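Local coordinates for protein terminase, large subunit (Bacillus phage spp1, PDB 2WBN) that drives viral DNA into empty capsids as an ATP-powered motor and cuts the genome with its C-terminal, metal-dependent nuclease domain, the part described here, at residues A[48-53]-A[69-74]; A[55-60]-A[108-113]; A[61-66]-A[85-90]; A[76-81]-A[148-153]. All coordinates share one frame; numbering follows the deposited sequence.

The four contacts lie in one mixed beta sheet, the core of the RNase H-like nuclease domain of this terminase. Contacts 1 and 3 tie strand 64-72 to its antiparallel neighbours, strands 51-56 and 77-86; contacts 2 and 4 extend the sheet by parallel pairing, to strand 108-110 on one flank and strand 152-155 on the other. Contacts 1 and 4, with centres about 10 Å apart, share one end of the sheet. Contacts 2 and 3, also about 10 Å apart, share the other, about 20 to 24 Å away, where the metal ligands gather. In sequence, contact 3 lies inside the loop closed by contact 2, and two distant metal-binding aspartates meet in the sheet.

Contact 1 of 4, residues A[48-53]-A[69-74]; sequences FDNIRQ and WHYDKR
Asn50 grips the end of strand 64-72 through both backbone and side chain. Asn50 ND2 gives a hydrogen bond of 2.7 Å to Tyr71 O, Asn50 O receives Tyr71 N, and Asn50 N donates to His70 ND1 at 3.1 Å, lying in the imidazole plane. Further along, Arg52 and Trp69 form a hydrogen-bonded antiparallel pair, with Arg52 N to Trp69 O and Trp69 N to Arg52 O both 2.8 Å. This is the hairpin of strands 51-56 and 64-72. The Arg52 chain bends at chi2 (-69°), which carries NH2 back to Asn50 OD1 and Ile51 O, both met from above their carbonyl planes, while NE makes a salt bridge with Asp202. Arg52 NH1 comes to the edge of the Tyr71 ring, 3.8 Å from Tyr71 CD2, with the guanidinium and ring planes steeply inclined. On the sheet face of Ile51, the Phe48 and His70 rings lie nearly parallel but slid apart, centroids 4.4 Å apart, and each CB rests over the other ring. Because His70 ND1 accepts a backbone N-H, this nitrogen is probably unprotonated; a neutral imidazole protonated at NE2 is the likely form, with the bond from Asn50 fixing its rotation.

Contact 2 of 4, residues A[55-60]-A[108-113]; sequences LDFGYG and IIADSS
Asp111 and Asp56, both experimentally established metal ligands, bring their carboxylates together here: Asp111 OD2 lies 3.8 Å from Asp56 OD1, with the two planes only 20° apart. Asp56 serves both manganese sites and Asp111 the first, while His190 and Asp193 complete the second. Backbone amides hold the pair in place. Phe57 N donates to the anti lone pair of Asp111 OD2 at 3.2 Å, and Gly58 N closes an Asx turn on Asp56 OD1 at 2.9 Å. Asp111 CG lies opposite its backbone N (chi1 170°), which brings OD2 to the Phe57 amide. Ser113 N closes a second Asx turn on Asp111 OD1, and Ser113 OG adds a bond of 2.7 Å to the same oxygen, both approaching from one face of the carboxylate. Asp56 OD2 in turn is hydrogen-bonded to Tyr197 OH. Behind this shell stands the parallel pairing of strands 51-56 and 108-110, where Asp111 N meets Leu55 O at 2.8 Å and Leu55 N meets Ile109 O. The Phe57 ring turns its edge to Asp111 O, CE1 lying 3.3 Å from it, and also touches Ala110 CB; helix 115-124 packs on the same ring. Leu55 CB rests on Ile108 CG2. Paired acidic strand ends are the hallmark of RNase H-like nucleases; here the two carboxylates, each held by a backbone amide, form a preset, oxygen-rich site for the metals.

Contact 3 of 4, residues A[61-66]-A[85-90]; sequences PDPLAF and VDHKVS
Leu64 and Asp86 make a hydrogen-bonded antiparallel pair, Leu64 N to Asp86 O and Asp86 N to Leu64 O both at 2.9 Å, and Ala65 faces Val85 in the non-hydrogen-bonded pair that follows. The first of these bonds is the more bent, its donor standing above the plane of the Asp86 carbonyl. Just beyond the pairing, the Pro63 and His87 side chains run side by side. Pro63 CB sits over the centre of the imidazole, 3.6 Å from the ring centroid and 5° off the normal, a well-centred CH-pi contact. With CG beside its own backbone N (chi1 -72°), His87 turns its ring against Pro63, and the edge of that ring meets Pro61 O, which lies near the ring plane 3.2 Å from His87 CD2. Pro63 CB also lies 3.7 Å from Val85 CG1, placing the proline between valine and imidazole. On the Leu64 side of the sheet, Leu64 CD1 reaches Val89 CG1 at 3.8 Å. Asp86 OD1 accepts Lys88 N in an Asx turn, and OD2 forms a salt bridge with Arg93 of helix 91-100, linking the strand end to the helix that Ser90 caps. At the open end of the hairpin, Pro63 and Ala65 also pack against His190, a ligand of the second manganese site, and the apolar and CH-pi contacts thereby extend to a metal-binding histidine.

Contact 4 of 4, residues A[76-81]-A[148-153]; sequences NRIYAI and DELDAI
Ile78 lies alongside Ile153, their CG1 atoms 4.0 Å apart and both chains pointing the same way, while Leu150 crosses it at about a right angle with CD1 3.9 Å from Ile78 CD1. The contact joins strand 77-86 to strand 152-155 as a parallel pair in the mixed sheet of the RNase H-like fold. Ile78 holds CG1 in the crowded position between its backbone N and carbonyl carbon (chi1 65°), which swings the branch toward the neighbouring strand. Trp69 and Tyr71 of strand 64-72 also border this isoleucine, making the buried face continuous across three strands. Arg77 and Ala152 pair on the other face, where the extended arginine lays CG 3.8 Å from Ala152 CB. Ile78 N donates to Ala152 O at 3.1 Å. In the hairpin with strand 64-72, Asn76 and Arg77 face Asp72 in a G1 beta bulge, where Asn76 takes the positive phi (57°) usual for its first position. The amide of Asn76 crosses Leu150, ND2 lying 3.6 Å from CD2, and Asn76 CB touches Asp151 CG. Asn76 O is gripped by two donors: Asp151 N at 2.8 Å, in the carbonyl plane, and more weakly Ala152 N at 3.4 Å.

Contact 1 of 4, residues A[48-53]-A[69-74]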
loop_
_atom_site.group_PDB
_atom_site.type_symbol
_atom_site.label_atom_id
_atom_site.label_comp_id
_atom_site.label_asym_id
_atom_site.label_seq_id
_atom_site.Cartn_x
_atom_site.Cartn_y
_atom_site.Cartn_z
ATOM N N PHE A 48 7.356 9.635 -12.984
ATOM C CA PHE A 48 6.250 9.650 -12.031
ATOM C C PHE A 48 6.485 10.716 -10.980
ATOM O O PHE A 48 7.553 10.761 -10.357
ATOM C CB PHE A 48 6.086 8.302 -11.318
ATOM C CG PHE A 48 5.640 7.165 -12.212
ATOM C CD1 PHE A 48 4.836 7.380 -13.320
ATOM C CD2 PHE A 48 6.000 5.857 -11.901
ATOM C CE1 PHE A 48 4.425 6.313 -14.129
ATOM C CE2 PHE A 48 5.593 4.790 -12.709
ATOM C CZ PHE A 48 4.800 5.027 -13.820
ATOM N N ASP A 49 5.489 11.569 -10.772
ATOM C CA ASP A 49 5.645 12.683 -9.838
ATOM C C ASP A 49 4.365 13.010 -9.056
ATOM O O ASP A 49 4.159 14.140 -8.633
ATOM C CB ASP A 49 6.173 13.914 -10.591
ATOM C CG ASP A 49 7.322 14.603 -9.856
ATOM O OD1 ASP A 49 7.619 14.227 -8.689
ATOM O OD2 ASP A 49 7.935 15.511 -10.451
ATOM N N ASN A 50 3.517 12.006 -8.859
ATOM C CA ASN A 50 2.348 12.137 -8.009
ATOM C C ASN A 50 2.376 10.929 -7.073
ATOM O O ASN A 50 1.550 10.018 -7.152
ATOM C CB ASN A 50 1.070 12.206 -8.845
ATOM C CG ASN A 50 -0.124 12.695 -8.052
ATOM O OD1 ASN A 50 0.025 13.349 -7.025
ATOM N ND2 ASN A 50 -1.320 12.390 -8.534
ATOM N N ILE A 51 3.376 10.945 -6.198
ATOM C CA ILE A 51 3.695 9.812 -5.344
ATOM C C ILE A 51 2.767 9.717 -4.156
ATOM O O ILE A 51 2.395 10.723 -3.547
ATOM C CB ILE A 51 5.157 9.887 -4.853
ATOM C CG1 ILE A 51 6.119 9.683 -6.032
ATOM C CG2 ILE A 51 5.426 8.855 -3.753
ATOM C CD1 ILE A 51 6.632 10.950 -6.614
ATOM N N ARG A 52 2.411 8.487 -3.822
ATOM C CA ARG A 52 1.691 8.172 -2.597
ATOM C C ARG A 52 2.383 7.029 -1.905
ATOM O O ARG A 52 2.707 6.016 -2.537
ATOM C CB ARG A 52 0.260 7.768 -2.912
ATOM C CG ARG A 52 -0.542 8.847 -3.577
ATOM C CD ARG A 52 -0.838 9.998 -2.656
ATOM N NE ARG A 52 -1.809 10.893 -3.276
ATOM C CZ ARG A 52 -1.522 11.837 -4.173
ATOM N NH1 ARG A 52 -2.510 12.572 -4.668
ATOM N NH2 ARG A 52 -0.273 12.061 -4.588
ATOM N N GLN A 53 2.604 7.174 -0.598
ATOM C CA GLN A 53 3.268 6.133 0.183
ATOM C C GLN A 53 2.455 5.766 1.414
ATOM O O GLN A 53 1.859 6.639 2.074
ATOM C CB GLN A 53 4.684 6.553 0.578
ATOM C CG GLN A 53 5.567 6.921 -0.610
ATOM C CD GLN A 53 6.977 7.299 -0.210
ATOM O OE1 GLN A 53 7.206 8.231 0.578
ATOM N NE2 GLN A 53 7.928 6.600 -0.763
ATOM N N TRP A 69 3.575 4.262 -4.561
ATOM C CA TRP A 69 2.800 4.254 -5.807
ATOM C C TRP A 69 2.837 5.620 -6.485
ATOM O O TRP A 69 3.073 6.639 -5.833
ATOM C CB TRP A 69 1.340 4.003 -5.483
ATOM C CG TRP A 69 1.008 2.712 -4.889
ATOM C CD1 TRP A 69 1.071 2.367 -3.559
ATOM C CD2 TRP A 69 0.466 1.588 -5.571
ATOM N NE1 TRP A 69 0.645 1.070 -3.394
ATOM C CE2 TRP A 69 0.256 0.575 -4.613
ATOM C CE3 TRP A 69 0.176 1.317 -6.908
ATOM C CZ2 TRP A 69 -0.240 -0.679 -4.958
ATOM C CZ3 TRP A 69 -0.316 0.076 -7.247
ATOM C CH2 TRP A 69 -0.522 -0.905 -6.292
ATOM N N HIS A 70 2.542 5.633 -7.780
ATOM C CA HIS A 70 2.245 6.852 -8.518
ATOM C C HIS A 70 0.772 6.856 -8.901
ATOM O O HIS A 70 0.212 5.823 -9.294
ATOM C CB HIS A 70 3.078 6.952 -9.791
ATOM C CG HIS A 70 2.626 8.052 -10.710
ATOM N ND1 HIS A 70 2.751 9.386 -10.392
ATOM C CD2 HIS A 70 2.031 8.013 -11.927
ATOM C CE1 HIS A 70 2.256 10.121 -11.373
ATOM N NE2 HIS A 70 1.819 9.312 -12.321
ATOM N N TYR A 71 0.178 8.044 -8.845
ATOM C CA TYR A 71 -1.244 8.232 -9.071
ATOM C C TYR A 71 -1.495 9.109 -10.288
ATOM O O TYR A 71 -1.184 10.299 -10.272
ATOM C CB TYR A 71 -1.849 8.901 -7.838
ATOM C CG TYR A 71 -3.348 9.081 -7.877
ATOM C CD1 TYR A 71 -4.171 8.195 -8.573
ATOM C CD2 TYR A 71 -3.947 10.130 -7.196
ATOM C CE1 TYR A 71 -5.537 8.354 -8.582
ATOM C CE2 TYR A 71 -5.304 10.290 -7.198
ATOM C CZ TYR A 71 -6.100 9.402 -7.887
ATOM O OH TYR A 71 -7.466 9.578 -7.898
ATOM N N ASP A 72 -2.042 8.518 -11.351
ATOM C CA ASP A 72 -2.509 9.276 -12.509
ATOM C C ASP A 72 -4.005 9.515 -12.298
ATOM O O ASP A 72 -4.839 8.656 -12.600
ATOM C CB ASP A 72 -2.244 8.496 -13.809
ATOM C CG ASP A 72 -2.534 9.307 -15.067
ATOM O OD1 ASP A 72 -3.399 10.204 -15.052
ATOM O OD2 ASP A 72 -1.893 9.031 -16.095
ATOM N N LYS A 73 -4.331 10.680 -11.752
ATOM C CA LYS A 73 -5.714 11.015 -11.408
ATOM C C LYS A 73 -6.638 11.090 -12.625
ATOM O O LYS A 73 -7.765 10.587 -12.572
ATOM C CB LYS A 73 -5.751 12.328 -10.622
ATOM C CG LYS A 73 -7.142 12.729 -10.154
ATOM C CD LYS A 73 -7.127 13.933 -9.219
ATOM C CE LYS A 73 -8.557 14.367 -8.898
ATOM N NZ LYS A 73 -8.667 15.755 -8.351
ATOM N N ARG A 74 -6.166 11.699 -13.712
ATOM C CA ARG A 74 -6.984 11.870 -14.915
ATOM C C ARG A 74 -7.394 10.530 -15.548
ATOM O O ARG A 74 -8.519 10.388 -16.018
ATOM C CB ARG A 74 -6.247 12.714 -15.964
ATOM C CG ARG A 74 -5.806 14.102 -15.515
ATOM C CD ARG A 74 -5.077 14.782 -16.674
ATOM N NE ARG A 74 -4.516 16.101 -16.371
ATOM C CZ ARG A 74 -3.840 16.852 -17.248
ATOM N NH1 ARG A 74 -3.637 16.422 -18.497
ATOM N NH2 ARG A 74 -3.366 18.046 -16.888
#

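Contact 2 of 4, residues A[55-60]-A[108-113]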
loop_
_atom_site.group_PDB
_atom_site.type_symbol
_atom_site.label_atom_id
_atom_site.label_comp_id
_atom_site.label_asym_id
_atom_site.label_seq_id
_atom_site.Cartn_x
_atom_site.Cartn_y
_atom_site.Cartn_z
ATOM N N LEU A 55 2.223 2.785 4.919
ATOM C CA LEU A 55 3.001 1.919 5.794
ATOM C C LEU A 55 2.085 1.260 6.795
ATOM O O LEU A 55 1.343 1.939 7.500
ATOM C CB LEU A 55 4.090 2.721 6.512
ATOM C CG LEU A 55 4.900 1.959 7.564
ATOM C CD1 LEU A 55 5.650 0.787 6.966
ATOM C CD2 LEU A 55 5.854 2.909 8.256
ATOM N N ASP A 56 2.127 -0.066 6.827
ATOM C CA ASP A 56 1.524 -0.842 7.861
ATOM C C ASP A 56 2.646 -1.458 8.697
ATOM O O ASP A 56 3.585 -2.006 8.144
ATOM C CB ASP A 56 0.627 -1.931 7.285
ATOM C CG ASP A 56 -0.178 -2.629 8.372
ATOM O OD1 ASP A 56 0.409 -3.438 9.133
ATOM O OD2 ASP A 56 -1.384 -2.329 8.511
ATOM N N PHE A 57 2.539 -1.363 10.020
ATOM C CA PHE A 57 3.633 -1.754 10.912
ATOM C C PHE A 57 3.754 -3.244 11.198
ATOM O O PHE A 57 4.780 -3.694 11.726
ATOM C CB PHE A 57 3.542 -0.985 12.231
ATOM C CG PHE A 57 3.893 0.466 12.098
ATOM C CD1 PHE A 57 2.914 1.437 12.177
ATOM C CD2 PHE A 57 5.207 0.855 11.851
ATOM C CE1 PHE A 57 3.235 2.792 12.032
ATOM C CE2 PHE A 57 5.538 2.195 11.702
ATOM C CZ PHE A 57 4.546 3.165 11.785
ATOM N N GLY A 58 2.727 -4.013 10.863
ATOM C CA GLY A 58 2.731 -5.421 11.226
ATOM C C GLY A 58 2.336 -5.550 12.687
ATOM O O GLY A 58 2.351 -4.583 13.436
ATOM N N TYR A 59 1.983 -6.750 13.067
ATOM C CA TYR A 59 1.477 -7.052 14.377
ATOM C C TYR A 59 1.396 -8.571 14.449
ATOM O O TYR A 59 0.891 -9.223 13.526
ATOM C CB TYR A 59 0.103 -6.414 14.585
ATOM C CG TYR A 59 -0.526 -6.728 15.928
ATOM C CD1 TYR A 59 0.126 -6.427 17.105
ATOM C CD2 TYR A 59 -1.776 -7.335 16.013
ATOM C CE1 TYR A 59 -0.441 -6.734 18.334
ATOM C CE2 TYR A 59 -2.356 -7.637 17.251
ATOM C CZ TYR A 59 -1.692 -7.330 18.399
ATOM O OH TYR A 59 -2.267 -7.633 19.626
ATOM N N GLY A 60 1.919 -9.139 15.532
ATOM C CA GLY A 60 2.022 -10.588 15.671
ATOM C C GLY A 60 2.912 -11.080 14.547
ATOM O O GLY A 60 3.968 -10.489 14.298
ATOM N N ILE A 108 4.685 9.779 3.980
ATOM C CA ILE A 108 4.253 8.408 4.301
ATOM C C ILE A 108 3.053 8.474 5.251
ATOM O O ILE A 108 3.131 9.100 6.332
ATOM C CB ILE A 108 5.393 7.576 4.943
ATOM C CG1 ILE A 108 6.608 7.516 4.008
ATOM C CG2 ILE A 108 4.917 6.150 5.296
ATOM C CD1 ILE A 108 7.879 6.982 4.659
ATOM N N ILE A 109 1.932 7.894 4.825
ATOM C CA ILE A 109 0.763 7.762 5.673
ATOM C C ILE A 109 0.846 6.389 6.306
ATOM O O ILE A 109 0.941 5.371 5.601
ATOM C CB ILE A 109 -0.573 7.968 4.916
ATOM C CG1 ILE A 109 -0.608 9.359 4.255
ATOM C CG2 ILE A 109 -1.742 7.880 5.887
ATOM C CD1 ILE A 109 -1.921 9.698 3.504
ATOM N N ALA A 110 0.840 6.364 7.640
ATOM C CA ALA A 110 1.104 5.156 8.379
ATOM C C ALA A 110 -0.043 4.705 9.258
ATOM O O ALA A 110 -0.748 5.504 9.867
ATOM C CB ALA A 110 2.377 5.317 9.234
ATOM N N ASP A 111 -0.180 3.384 9.311
ATOM C CA ASP A 111 -0.947 2.631 10.301
ATOM C C ASP A 111 -0.994 3.323 11.666
ATOM O O ASP A 111 -0.016 3.314 12.405
ATOM C CB ASP A 111 -0.274 1.238 10.360
ATOM C CG ASP A 111 -0.753 0.338 11.497
ATOM O OD1 ASP A 111 -1.805 0.597 12.129
ATOM O OD2 ASP A 111 -0.026 -0.681 11.742
ATOM N N SER A 112 -2.150 3.904 12.003
ATOM C CA SER A 112 -2.273 4.741 13.195
ATOM C C SER A 112 -2.435 3.928 14.491
ATOM O O SER A 112 -2.492 4.511 15.556
ATOM C CB SER A 112 -3.420 5.754 13.047
ATOM O OG SER A 112 -4.682 5.114 13.007
ATOM N N SER A 113 -2.482 2.592 14.401
ATOM C CA SER A 113 -2.585 1.738 15.594
ATOM C C SER A 113 -1.286 1.691 16.406
ATOM O O SER A 113 -1.288 1.243 17.559
ATOM C CB SER A 113 -2.987 0.300 15.214
ATOM O OG SER A 113 -1.910 -0.394 14.619
#

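Contact 3 of 4, residues A[61-66]-A[85-90]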
loop_
_atom_site.group_PDB
_atom_site.type_symbol
_atom_site.label_atom_id
_atom_site.label_comp_id
_atom_site.label_asym_id
_atom_site.label_seq_id
_atom_site.Cartn_x
_atom_site.Cartn_y
_atom_site.Cartn_z
ATOM N N PRO A 61 2.477 -12.133 13.831
ATOM C CA PRO A 61 3.283 -12.658 12.734
ATOM C C PRO A 61 3.206 -11.842 11.447
ATOM O O PRO A 61 3.983 -12.096 10.527
ATOM C CB PRO A 61 2.664 -14.038 12.493
ATOM C CG PRO A 61 1.200 -13.820 12.794
ATOM C CD PRO A 61 1.166 -12.815 13.923
ATOM N N ASP A 62 2.279 -10.882 11.383
ATOM C CA ASP A 62 2.066 -10.076 10.183
ATOM C C ASP A 62 3.227 -9.117 9.932
ATOM O O ASP A 62 3.805 -8.570 10.897
ATOM C CB ASP A 62 0.754 -9.324 10.295
ATOM C CG ASP A 62 -0.424 -10.258 10.293
ATOM O OD1 ASP A 62 -0.203 -11.493 10.160
ATOM O OD2 ASP A 62 -1.548 -9.776 10.403
ATOM N N PRO A 63 3.622 -8.966 8.653
ATOM C CA PRO A 63 4.791 -8.161 8.342
ATOM C C PRO A 63 4.526 -6.667 8.306
ATOM O O PRO A 63 3.415 -6.223 8.001
ATOM C CB PRO A 63 5.171 -8.622 6.935
ATOM C CG PRO A 63 3.851 -8.953 6.303
ATOM C CD PRO A 63 2.973 -9.479 7.435
ATOM N N LEU A 64 5.579 -5.904 8.539
ATOM C CA LEU A 64 5.577 -4.502 8.170
ATOM C C LEU A 64 5.522 -4.466 6.636
ATOM O O LEU A 64 6.167 -5.281 5.971
ATOM C CB LEU A 64 6.835 -3.810 8.703
ATOM C CG LEU A 64 7.122 -2.373 8.214
ATOM C CD1 LEU A 64 7.869 -1.633 9.351
ATOM C CD2 LEU A 64 7.947 -2.350 6.923
ATOM N N ALA A 65 4.724 -3.564 6.083
ATOM C CA ALA A 65 4.607 -3.399 4.623
ATOM C C ALA A 65 4.613 -1.916 4.263
ATOM O O ALA A 65 3.699 -1.163 4.653
ATOM C CB ALA A 65 3.350 -4.072 4.116
ATOM N N PHE A 66 5.699 -1.497 3.607
ATOM C CA PHE A 66 5.836 -0.162 3.032
ATOM C C PHE A 66 5.529 -0.228 1.533
ATOM O O PHE A 66 6.063 -1.092 0.832
ATOM C CB PHE A 66 7.263 0.356 3.223
ATOM C CG PHE A 66 7.557 1.620 2.466
ATOM C CD1 PHE A 66 7.155 2.854 2.967
ATOM C CD2 PHE A 66 8.219 1.578 1.253
ATOM C CE1 PHE A 66 7.417 4.019 2.274
ATOM C CE2 PHE A 66 8.480 2.745 0.543
ATOM C CZ PHE A 66 8.075 3.964 1.051
ATOM N N VAL A 85 8.533 -5.400 2.422
ATOM C CA VAL A 85 7.756 -6.296 3.271
ATOM C C VAL A 85 8.725 -7.066 4.166
ATOM O O VAL A 85 9.615 -7.776 3.678
ATOM C CB VAL A 85 6.880 -7.242 2.434
ATOM C CG1 VAL A 85 6.050 -8.176 3.348
ATOM C CG2 VAL A 85 5.952 -6.424 1.494
ATOM N N ASP A 86 8.540 -6.945 5.475
ATOM C CA ASP A 86 9.449 -7.524 6.452
ATOM C C ASP A 86 8.676 -8.110 7.620
ATOM O O ASP A 86 8.023 -7.370 8.377
ATOM C CB ASP A 86 10.355 -6.389 6.927
ATOM C CG ASP A 86 11.546 -6.854 7.680
ATOM O OD1 ASP A 86 11.673 -8.074 7.938
ATOM O OD2 ASP A 86 12.379 -5.955 8.026
ATOM N N HIS A 87 8.764 -9.434 7.769
ATOM C CA HIS A 87 8.166 -10.134 8.889
ATOM C C HIS A 87 8.926 -9.927 10.191
ATOM O O HIS A 87 8.365 -10.099 11.248
ATOM C CB HIS A 87 8.030 -11.632 8.594
ATOM C CG HIS A 87 6.954 -11.935 7.602
ATOM N ND1 HIS A 87 7.173 -11.905 6.241
ATOM C CD2 HIS A 87 5.637 -12.214 7.767
ATOM C CE1 HIS A 87 6.040 -12.150 5.610
ATOM N NE2 HIS A 87 5.092 -12.348 6.510
ATOM N N LYS A 88 10.198 -9.571 10.089
ATOM C CA LYS A 88 11.070 -9.319 11.248
ATOM C C LYS A 88 11.187 -7.809 11.337
ATOM O O LYS A 88 12.110 -7.184 10.779
ATOM C CB LYS A 88 12.410 -10.012 11.031
ATOM C CG LYS A 88 12.196 -11.529 10.984
ATOM C CD LYS A 88 13.435 -12.310 10.905
ATOM C CE LYS A 88 13.132 -13.703 10.418
ATOM N NZ LYS A 88 12.613 -14.606 11.492
ATOM N N VAL A 89 10.210 -7.215 11.999
ATOM C CA VAL A 89 9.961 -5.785 11.861
ATOM C C VAL A 89 11.084 -4.955 12.513
ATOM O O VAL A 89 11.405 -5.123 13.706
ATOM C CB VAL A 89 8.607 -5.414 12.480
ATOM C CG1 VAL A 89 8.357 -3.895 12.393
ATOM C CG2 VAL A 89 7.480 -6.216 11.833
ATOM N N SER A 90 11.693 -4.090 11.709
ATOM C CA SER A 90 12.712 -3.169 12.186
ATOM C C SER A 90 12.390 -1.794 11.635
ATOM O O SER A 90 12.314 -1.598 10.408
ATOM C CB SER A 90 14.108 -3.602 11.740
ATOM O OG SER A 90 15.055 -2.578 12.027
#

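Contact 4 of 4, residues A[76-81]-A[148-153]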
loop_
_atom_site.group_PDB
_atom_site.type_symbol
_atom_site.label_atom_id
_atom_site.label_comp_id
_atom_site.label_asym_id
_atom_site.label_seq_id
_atom_site.Cartn_x
_atom_site.Cartn_y
_atom_site.Cartn_z
ATOM N N ASN A 76 -7.385 7.672 -13.843
ATOM C CA ASN A 76 -7.824 6.791 -12.759
ATOM C C ASN A 76 -6.987 5.526 -12.664
ATOM O O ASN A 76 -7.517 4.414 -12.587
ATOM C CB ASN A 76 -9.306 6.440 -12.917
ATOM C CG ASN A 76 -10.165 7.187 -11.961
ATOM O OD1 ASN A 76 -10.505 8.358 -12.190
ATOM N ND2 ASN A 76 -10.530 6.529 -10.866
ATOM N N ARG A 77 -5.675 5.711 -12.666
ATOM C CA ARG A 77 -4.743 4.598 -12.550
ATOM C C ARG A 77 -3.744 4.815 -11.454
ATOM O O ARG A 77 -3.347 5.950 -11.168
ATOM C CB ARG A 77 -3.922 4.416 -13.813
ATOM C CG ARG A 77 -4.688 4.048 -15.014
ATOM C CD ARG A 77 -3.688 3.769 -16.119
ATOM N NE ARG A 77 -4.328 3.680 -17.407
ATOM C CZ ARG A 77 -3.681 3.727 -18.568
ATOM N NH1 ARG A 77 -2.352 3.868 -18.619
ATOM N NH2 ARG A 77 -4.374 3.644 -19.681
ATOM N N ILE A 78 -3.297 3.710 -10.882
ATOM C CA ILE A 78 -2.185 3.743 -9.950
ATOM C C ILE A 78 -1.118 2.771 -10.428
ATOM O O ILE A 78 -1.432 1.762 -11.054
ATOM C CB ILE A 78 -2.623 3.459 -8.503
ATOM C CG1 ILE A 78 -3.172 2.042 -8.312
ATOM C CG2 ILE A 78 -3.633 4.524 -8.026
ATOM C CD1 ILE A 78 -3.434 1.702 -6.815
ATOM N N TYR A 79 0.137 3.105 -10.158
ATOM C CA TYR A 79 1.283 2.337 -10.609
ATOM C C TYR A 79 2.168 2.040 -9.409
ATOM O O TYR A 79 2.597 2.978 -8.753
ATOM C CB TYR A 79 2.122 3.169 -11.574
ATOM C CG TYR A 79 1.484 3.557 -12.875
ATOM C CD1 TYR A 79 0.685 4.691 -12.969
ATOM C CD2 TYR A 79 1.724 2.816 -14.032
ATOM C CE1 TYR A 79 0.136 5.063 -14.170
ATOM C CE2 TYR A 79 1.176 3.187 -15.237
ATOM C CZ TYR A 79 0.380 4.302 -15.295
ATOM O OH TYR A 79 -0.154 4.664 -16.479
ATOM N N ALA A 80 2.440 0.758 -9.136
ATOM C CA ALA A 80 3.313 0.357 -8.027
ATOM C C ALA A 80 4.768 0.596 -8.382
ATOM O O ALA A 80 5.255 0.120 -9.414
ATOM C CB ALA A 80 3.067 -1.112 -7.637
ATOM N N ILE A 81 5.462 1.350 -7.528
ATOM C CA ILE A 81 6.852 1.735 -7.784
ATOM C C ILE A 81 7.806 0.878 -6.966
ATOM O O ILE A 81 8.782 0.339 -7.490
ATOM C CB ILE A 81 7.098 3.235 -7.453
ATOM C CG1 ILE A 81 6.213 4.126 -8.332
ATOM C CG2 ILE A 81 8.577 3.579 -7.627
ATOM C CD1 ILE A 81 6.346 5.647 -8.062
ATOM N N ASP A 148 -10.770 -0.807 -5.981
ATOM C CA ASP A 148 -11.408 -1.680 -6.962
ATOM C C ASP A 148 -12.094 -0.911 -8.097
ATOM O O ASP A 148 -12.257 -1.439 -9.200
ATOM C CB ASP A 148 -12.431 -2.583 -6.286
ATOM C CG ASP A 148 -13.137 -3.507 -7.260
ATOM O OD1 ASP A 148 -12.545 -4.519 -7.685
ATOM O OD2 ASP A 148 -14.300 -3.236 -7.582
ATOM N N GLU A 149 -12.482 0.331 -7.829
ATOM C CA GLU A 149 -13.152 1.139 -8.835
ATOM C C GLU A 149 -12.205 1.921 -9.747
ATOM O O GLU A 149 -12.655 2.612 -10.652
ATOM C CB GLU A 149 -14.187 2.049 -8.176
ATOM C CG GLU A 149 -15.566 1.398 -8.168
ATOM C CD GLU A 149 -16.492 1.980 -7.133
ATOM O OE1 GLU A 149 -16.124 2.982 -6.477
ATOM O OE2 GLU A 149 -17.593 1.412 -6.964
ATOM N N LEU A 150 -10.900 1.789 -9.536
ATOM C CA LEU A 150 -9.939 2.441 -10.421
ATOM C C LEU A 150 -9.993 1.810 -11.812
ATOM O O LEU A 150 -10.427 0.677 -11.976
ATOM C CB LEU A 150 -8.521 2.359 -9.840
ATOM C CG LEU A 150 -8.275 3.171 -8.569
ATOM C CD1 LEU A 150 -7.050 2.647 -7.775
ATOM C CD2 LEU A 150 -8.133 4.672 -8.855
ATOM N N ASP A 151 -9.567 2.563 -12.816
ATOM C CA ASP A 151 -9.539 2.047 -14.198
ATOM C C ASP A 151 -8.475 0.977 -14.343
ATOM O O ASP A 151 -8.711 -0.034 -14.996
ATOM C CB ASP A 151 -9.313 3.172 -15.200
ATOM C CG ASP A 151 -10.574 3.963 -15.478
ATOM O OD1 ASP A 151 -11.645 3.634 -14.909
ATOM O OD2 ASP A 151 -10.498 4.928 -16.260
ATOM N N ALA A 152 -7.318 1.186 -13.718
ATOM C CA ALA A 152 -6.261 0.188 -13.729
ATOM C C ALA A 152 -5.370 0.292 -12.494
ATOM O O ALA A 152 -5.018 1.401 -12.071
ATOM C CB ALA A 152 -5.422 0.342 -15.007
ATOM N N ILE A 153 -5.018 -0.864 -11.933
ATOM C CA ILE A 153 -3.951 -0.966 -10.929
ATOM C C ILE A 153 -2.803 -1.708 -11.587
ATOM O O ILE A 153 -2.933 -2.897 -11.891
ATOM C CB ILE A 153 -4.408 -1.739 -9.696
ATOM C CG1 ILE A 153 -5.573 -1.014 -9.023
ATOM C CG2 ILE A 153 -3.230 -1.952 -8.693
ATOM C CD1 ILE A 153 -6.235 -1.825 -7.910
#